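Local coordinates for phage-like element PBSX protein XkdM (Bacillus subtilis, PDB 2GUJ), which is of unknown function but probably forms the tail tube of the defective phage-like particle PBSX, at residues B[24-29]-B[61-66]; B[100-105]-B[137-142]. All coordinates share one frame; numbering follows the deposited sequence.

Overall arrangement
Both contacts are antiparallel pairings within one curled beta sheet, and they follow each other along the chain, contact 1 closing before contact 2 opens. Their centres lie 18 Å apart, and their nearest atoms come to about 5 Å without touching. Each is partly buried. Contact 1 joins strands 21-33 and 57-63 across a beta bulge; an aromatic and aliphatic cluster fills its inner side, while a lysine lies over a tyrosine ring outside. Contact 2 holds the start of strand 103-109 against strand 136-138 and the tail beyond it. Here the apolar packing is thinner, and backbone hydrogen bonds, with a long ion pair at the exposed margin, carry more of the contact.

Contact 1: residues B[24-29]-B[61-66]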
loop_
_atom_site.group_PDB
_atom_site.type_symbol
_atom_site.label_atom_id
_atom_site.label_comp_id
_atom_site.label_asym_id
_atom_site.label_seq_id
_atom_site.Cartn_x
_atom_site.Cartn_y
_atom_site.Cartn_z
ATOM N N ALA B 24 -2.751 10.571 19.050
ATOM C CA ALA B 24 -3.597 9.548 18.446
ATOM C C ALA B 24 -3.137 8.165 18.845
ATOM O O ALA B 24 -2.002 7.766 18.580
ATOM C CB ALA B 24 -3.599 9.667 16.930
ATOM N N HIS B 25 -4.019 7.437 19.507
ATOM C CA HIS B 25 -3.697 6.087 19.911
ATOM C C HIS B 25 -3.945 5.255 18.677
ATOM O O HIS B 25 -5.023 4.691 18.502
ATOM C CB HIS B 25 -4.598 5.644 21.061
ATOM C CG HIS B 25 -4.324 6.374 22.337
ATOM N ND1 HIS B 25 -4.904 6.025 23.540
ATOM C CD2 HIS B 25 -3.507 7.421 22.605
ATOM C CE1 HIS B 25 -4.452 6.822 24.490
ATOM N NE2 HIS B 25 -3.601 7.679 23.950
ATOM N N ILE B 26 -2.940 5.208 17.814
ATOM C CA ILE B 26 -3.028 4.455 16.576
ATOM C C ILE B 26 -2.885 2.954 16.792
ATOM O O ILE B 26 -1.953 2.490 17.445
ATOM C CB ILE B 26 -1.964 4.924 15.583
ATOM C CG1 ILE B 26 -2.019 4.061 14.327
ATOM C CG2 ILE B 26 -0.590 4.872 16.235
ATOM C CD1 ILE B 26 -1.861 4.852 13.051
ATOM N N LYS B 27 -3.819 2.196 16.234
ATOM C CA LYS B 27 -3.794 0.750 16.385
ATOM C C LYS B 27 -2.872 0.088 15.384
ATOM O O LYS B 27 -1.803 0.603 15.079
ATOM C CB LYS B 27 -5.195 0.176 16.230
ATOM C CG LYS B 27 -5.674 -0.586 17.450
ATOM C CD LYS B 27 -5.759 0.321 18.665
ATOM C CE LYS B 27 -6.509 -0.360 19.787
ATOM N NZ LYS B 27 -6.588 0.477 21.020
ATOM N N THR B 28 -3.283 -1.065 14.878
ATOM C CA THR B 28 -2.478 -1.781 13.912
ATOM C C THR B 28 -1.851 -0.860 12.877
ATOM O O THR B 28 -2.494 0.054 12.352
ATOM C CB THR B 28 -3.315 -2.824 13.181
ATOM O OG1 THR B 28 -2.540 -3.395 12.122
ATOM C CG2 THR B 28 -4.569 -2.171 12.588
ATOM N N PHE B 29 -0.582 -1.117 12.599
ATOM C CA PHE B 29 0.169 -0.357 11.616
ATOM C C PHE B 29 1.179 -1.322 11.024
ATOM O O PHE B 29 1.616 -2.252 11.699
ATOM C CB PHE B 29 0.872 0.824 12.290
ATOM C CG PHE B 29 2.280 0.546 12.702
ATOM C CD1 PHE B 29 3.311 0.630 11.779
ATOM C CD2 PHE B 29 2.570 0.139 14.001
ATOM C CE1 PHE B 29 4.614 0.305 12.139
ATOM C CE2 PHE B 29 3.871 -0.186 14.372
ATOM C CZ PHE B 29 4.899 -0.108 13.437
ATOM N N ALA B 61 -1.255 2.472 8.231
ATOM C CA ALA B 61 -1.652 2.229 9.594
ATOM C C ALA B 61 -3.058 2.729 9.780
ATOM O O ALA B 61 -3.522 3.575 9.017
ATOM C CB ALA B 61 -0.721 2.944 10.523
ATOM N N THR B 62 -3.740 2.208 10.790
ATOM C CA THR B 62 -5.105 2.624 11.072
ATOM C C THR B 62 -5.216 3.190 12.475
ATOM O O THR B 62 -4.663 2.638 13.426
ATOM C CB THR B 62 -6.099 1.449 10.927
ATOM O OG1 THR B 62 -5.501 0.239 11.417
ATOM C CG2 THR B 62 -6.495 1.278 9.471
ATOM N N PHE B 63 -5.933 4.297 12.610
ATOM C CA PHE B 63 -6.085 4.906 13.913
ATOM C C PHE B 63 -7.253 4.327 14.695
ATOM O O PHE B 63 -8.241 3.859 14.118
ATOM C CB PHE B 63 -6.235 6.419 13.770
ATOM C CG PHE B 63 -5.028 7.100 13.176
ATOM C CD1 PHE B 63 -4.694 6.922 11.831
ATOM C CD2 PHE B 63 -4.228 7.928 13.960
ATOM C CE1 PHE B 63 -3.582 7.562 11.274
ATOM C CE2 PHE B 63 -3.117 8.573 13.412
ATOM C CZ PHE B 63 -2.794 8.387 12.062
ATOM N N TYR B 64 -7.108 4.346 16.018
ATOM C CA TYR B 64 -8.118 3.844 16.947
ATOM C C TYR B 64 -9.116 4.951 17.287
ATOM O O TYR B 64 -10.281 4.875 16.913
ATOM C CB TYR B 64 -7.425 3.289 18.215
ATOM C CG TYR B 64 -8.233 3.355 19.506
ATOM C CD1 TYR B 64 -9.505 2.779 19.602
ATOM C CD2 TYR B 64 -7.726 4.019 20.627
ATOM C CE1 TYR B 64 -10.251 2.871 20.784
ATOM C CE2 TYR B 64 -8.462 4.115 21.805
ATOM C CZ TYR B 64 -9.720 3.545 21.881
ATOM O OH TYR B 64 -10.444 3.679 23.047
ATOM N N LYS B 65 -8.664 5.985 17.984
ATOM C CA LYS B 65 -9.553 7.093 18.339
ATOM C C LYS B 65 -9.015 8.392 17.740
ATOM O O LYS B 65 -7.833 8.483 17.411
ATOM C CB LYS B 65 -9.656 7.236 19.866
ATOM C CG LYS B 65 -8.300 7.347 20.571
ATOM C CD LYS B 65 -8.425 7.898 21.990
ATOM C CE LYS B 65 -9.297 7.014 22.876
ATOM N NZ LYS B 65 -9.349 7.494 24.290
ATOM N N VAL B 66 -9.879 9.392 17.597
ATOM C CA VAL B 66 -9.443 10.665 17.046
ATOM C C VAL B 66 -9.897 11.850 17.870
ATOM O O VAL B 66 -11.079 12.178 17.912
ATOM C CB VAL B 66 -9.946 10.877 15.621
ATOM C CG1 VAL B 66 -9.279 12.116 15.025
ATOM C CG2 VAL B 66 -9.657 9.655 14.786
#
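Ala61 opens the antiparallel pairing with its methyl 3.4 Å from Ile26 CD1, a small residue suited to its buried place against Ile26 and Phe132. Thr62 N makes a nearly straight hydrogen bond of 2.9 Å to Thr28 O, arriving almost in line with that carbonyl, whereas Lys27 N reaches Thr62 O only in a weak bond. Between the Phe29-Ala61 and Ile26-Phe63 pairs the register slips by one residue, a beta bulge. Phe63 turns its ring inward, and Ile26 CD1 sits over the ring centre in a CH-pi contact, 3.6 Å from the centroid. With CG1 anti to the backbone N (chi1 176°), Ile26 carries that methyl across to the neighbouring strand; Ala24 CB meets the edge of the Phe63 ring, 3.5 Å from Phe63 CD2. Tyr64 suits the more open side, where Lys27 NZ stands over one ring face, 3.8 Å from the centroid and 19° off the normal, a cation-pi pair. The same ammonium forms a salt bridge with Glu13, so its charge is probably divided between carboxylate and ring. Strand 129-132 flanks the other edge of strand 57-63, where Ala61 pairs with Val130, and Leu88 and Ala90 of strand 86-92 pack against Ile26 and Phe29.

Contact 2: residues B[100-105]-B[137-142]; sequences GTERVT and FDVPEK
Glu102 meets Val139 and Lys142 just before strand 103-109, against the chain leaving strand 136-138, in an antiparallel beta pairing that probably belongs to a phage tail tube barrel. With its CG anti to the carbonyl carbon (chi1 -44°), Glu102 lays that methylene on Lys142 CG, 3.7 Å away, so the aliphatic part of the acid does the touching; the carboxylate pairs with Arg99. Arg103 N bonds to Glu141 O, although the position of that oxygen is less certain. The long side chains of Arg103 and Glu141 run side by side at the exposed margin, ending in a long salt bridge, NE to OE2 3.9 Å, with guanidinium and carboxylate planes 76° apart. The beta-branched Val104 suits the buried face: its CG1 reaches the edge of the Phe137 ring, 4.4 Å from Phe137 CD1, and comes within 4.3 Å of Val139 CG2. Thr105 and Asp138 form a hydrogen-bonded pair, the return bond from Asp138 N to Thr105 O being weak, with their side chains alongside each other and Asp138 OD2 held by Tyr107. Thr105 CG2 also touches Pro140, a residue without an N-H to offer a partner strand. Thr105 N donates to Asp138 O at 2.9 Å, tilted 32° from the carbonyl plane.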
loop_
_atom_site.group_PDB
_atom_site.type_symbol
_atom_site.label_atom_id
_atom_site.label_comp_id
_atom_site.label_asym_id
_atom_site.label_seq_id
_atom_site.Cartn_x
_atom_site.Cartn_y
_atom_site.Cartn_z
ATOM N N GLY B 100 11.747 -11.612 21.878
ATOM C CA GLY B 100 10.596 -11.490 22.757
ATOM C C GLY B 100 9.678 -10.412 22.215
ATOM O O GLY B 100 9.078 -10.593 21.159
ATOM N N THR B 101 9.559 -9.294 22.927
ATOM C CA THR B 101 8.719 -8.178 22.469
ATOM C C THR B 101 9.305 -6.810 22.831
ATOM O O THR B 101 9.401 -6.437 24.003
ATOM C CB THR B 101 7.291 -8.276 23.022
ATOM O OG1 THR B 101 6.651 -9.425 22.461
ATOM C CG2 THR B 101 6.486 -7.042 22.641
ATOM N N GLU B 102 9.678 -6.066 21.794
ATOM C CA GLU B 102 10.297 -4.758 21.955
ATOM C C GLU B 102 9.477 -3.618 21.338
ATOM O O GLU B 102 8.559 -3.844 20.546
ATOM C CB GLU B 102 11.692 -4.774 21.310
ATOM C CG GLU B 102 12.552 -6.011 21.609
ATOM C CD GLU B 102 12.953 -6.764 20.344
ATOM O OE1 GLU B 102 12.061 -7.376 19.719
ATOM O OE2 GLU B 102 14.149 -6.725 19.969
ATOM N N ARG B 103 9.824 -2.389 21.711
ATOM C CA ARG B 103 9.151 -1.205 21.193
ATOM C C ARG B 103 9.760 -0.818 19.859
ATOM O O ARG B 103 10.965 -0.938 19.647
ATOM C CB ARG B 103 9.295 -0.030 22.163
ATOM C CG ARG B 103 8.604 1.239 21.674
ATOM C CD ARG B 103 7.661 1.795 22.730
ATOM N NE ARG B 103 8.293 2.782 23.599
ATOM C CZ ARG B 103 7.699 3.317 24.657
ATOM N NH1 ARG B 103 6.466 2.948 24.982
ATOM N NH2 ARG B 103 8.324 4.242 25.371
ATOM N N VAL B 104 8.915 -0.333 18.967
ATOM C CA VAL B 104 9.351 0.086 17.652
ATOM C C VAL B 104 9.004 1.543 17.494
ATOM O O VAL B 104 7.867 1.936 17.744
ATOM C CB VAL B 104 8.589 -0.653 16.571
ATOM C CG1 VAL B 104 9.268 -0.473 15.239
ATOM C CG2 VAL B 104 8.472 -2.099 16.945
ATOM N N THR B 105 9.964 2.363 17.106
ATOM C CA THR B 105 9.624 3.748 16.881
ATOM C C THR B 105 9.828 3.965 15.391
ATOM O O THR B 105 10.615 3.258 14.762
ATOM C CB THR B 105 10.522 4.694 17.665
ATOM O OG1 THR B 105 11.722 4.924 16.924
ATOM C CG2 THR B 105 10.858 4.102 19.036
ATOM N N PHE B 137 13.364 3.834 11.098
ATOM C CA PHE B 137 12.666 2.975 12.037
ATOM C C PHE B 137 13.631 2.517 13.114
ATOM O O PHE B 137 14.836 2.669 12.956
ATOM C CB PHE B 137 12.090 1.789 11.281
ATOM C CG PHE B 137 12.885 0.533 11.412
ATOM C CD1 PHE B 137 12.581 -0.379 12.411
ATOM C CD2 PHE B 137 13.912 0.242 10.525
ATOM C CE1 PHE B 137 13.275 -1.573 12.526
ATOM C CE2 PHE B 137 14.614 -0.949 10.633
ATOM C CZ PHE B 137 14.292 -1.859 11.639
ATOM N N ASP B 138 13.119 1.931 14.193
ATOM C CA ASP B 138 13.997 1.536 15.291
ATOM C C ASP B 138 13.337 0.566 16.288
ATOM O O ASP B 138 12.119 0.553 16.447
ATOM C CB ASP B 138 14.419 2.815 16.029
ATOM C CG ASP B 138 15.581 2.607 16.958
ATOM O OD1 ASP B 138 15.584 1.598 17.695
ATOM O OD2 ASP B 138 16.482 3.475 16.957
ATOM N N VAL B 139 14.145 -0.230 16.978
ATOM C CA VAL B 139 13.635 -1.169 17.969
ATOM C C VAL B 139 14.582 -1.043 19.146
ATOM O O VAL B 139 15.329 -1.962 19.454
ATOM C CB VAL B 139 13.670 -2.602 17.434
ATOM C CG1 VAL B 139 13.097 -3.552 18.458
ATOM C CG2 VAL B 139 12.901 -2.675 16.124
ATOM N N PRO B 140 14.540 0.102 19.829
ATOM C CA PRO B 140 15.352 0.489 20.984
ATOM C C PRO B 140 15.345 -0.332 22.260
ATOM O O PRO B 140 16.406 -0.667 22.775
ATOM C CB PRO B 140 14.887 1.907 21.251
ATOM C CG PRO B 140 13.429 1.792 20.989
ATOM C CD PRO B 140 13.418 1.044 19.668
ATOM N N GLU B 141 14.170 -0.645 22.788
ATOM C CA GLU B 141 14.115 -1.384 24.042
ATOM C C GLU B 141 13.241 -2.611 23.976
ATOM O O GLU B 141 12.465 -2.759 23.043
ATOM C CB GLU B 141 13.631 -0.454 25.153
ATOM C CG GLU B 141 12.303 0.234 24.842
ATOM C CD GLU B 141 12.081 1.508 25.657
ATOM O OE1 GLU B 141 12.091 1.429 26.908
ATOM O OE2 GLU B 141 11.881 2.587 25.044
ATOM N N LYS B 142 13.381 -3.505 24.952
ATOM C CA LYS B 142 12.557 -4.693 24.937
ATOM C C LYS B 142 11.196 -4.343 25.486
ATOM O O LYS B 142 10.451 -3.629 24.821
ATOM C CB LYS B 142 13.209 -5.839 25.711
ATOM C CG LYS B 142 14.223 -6.580 24.840
ATOM C CD LYS B 142 14.544 -7.978 25.324
ATOM C CE LYS B 142 15.296 -8.745 24.243
ATOM N NZ LYS B 142 15.706 -10.106 24.680
#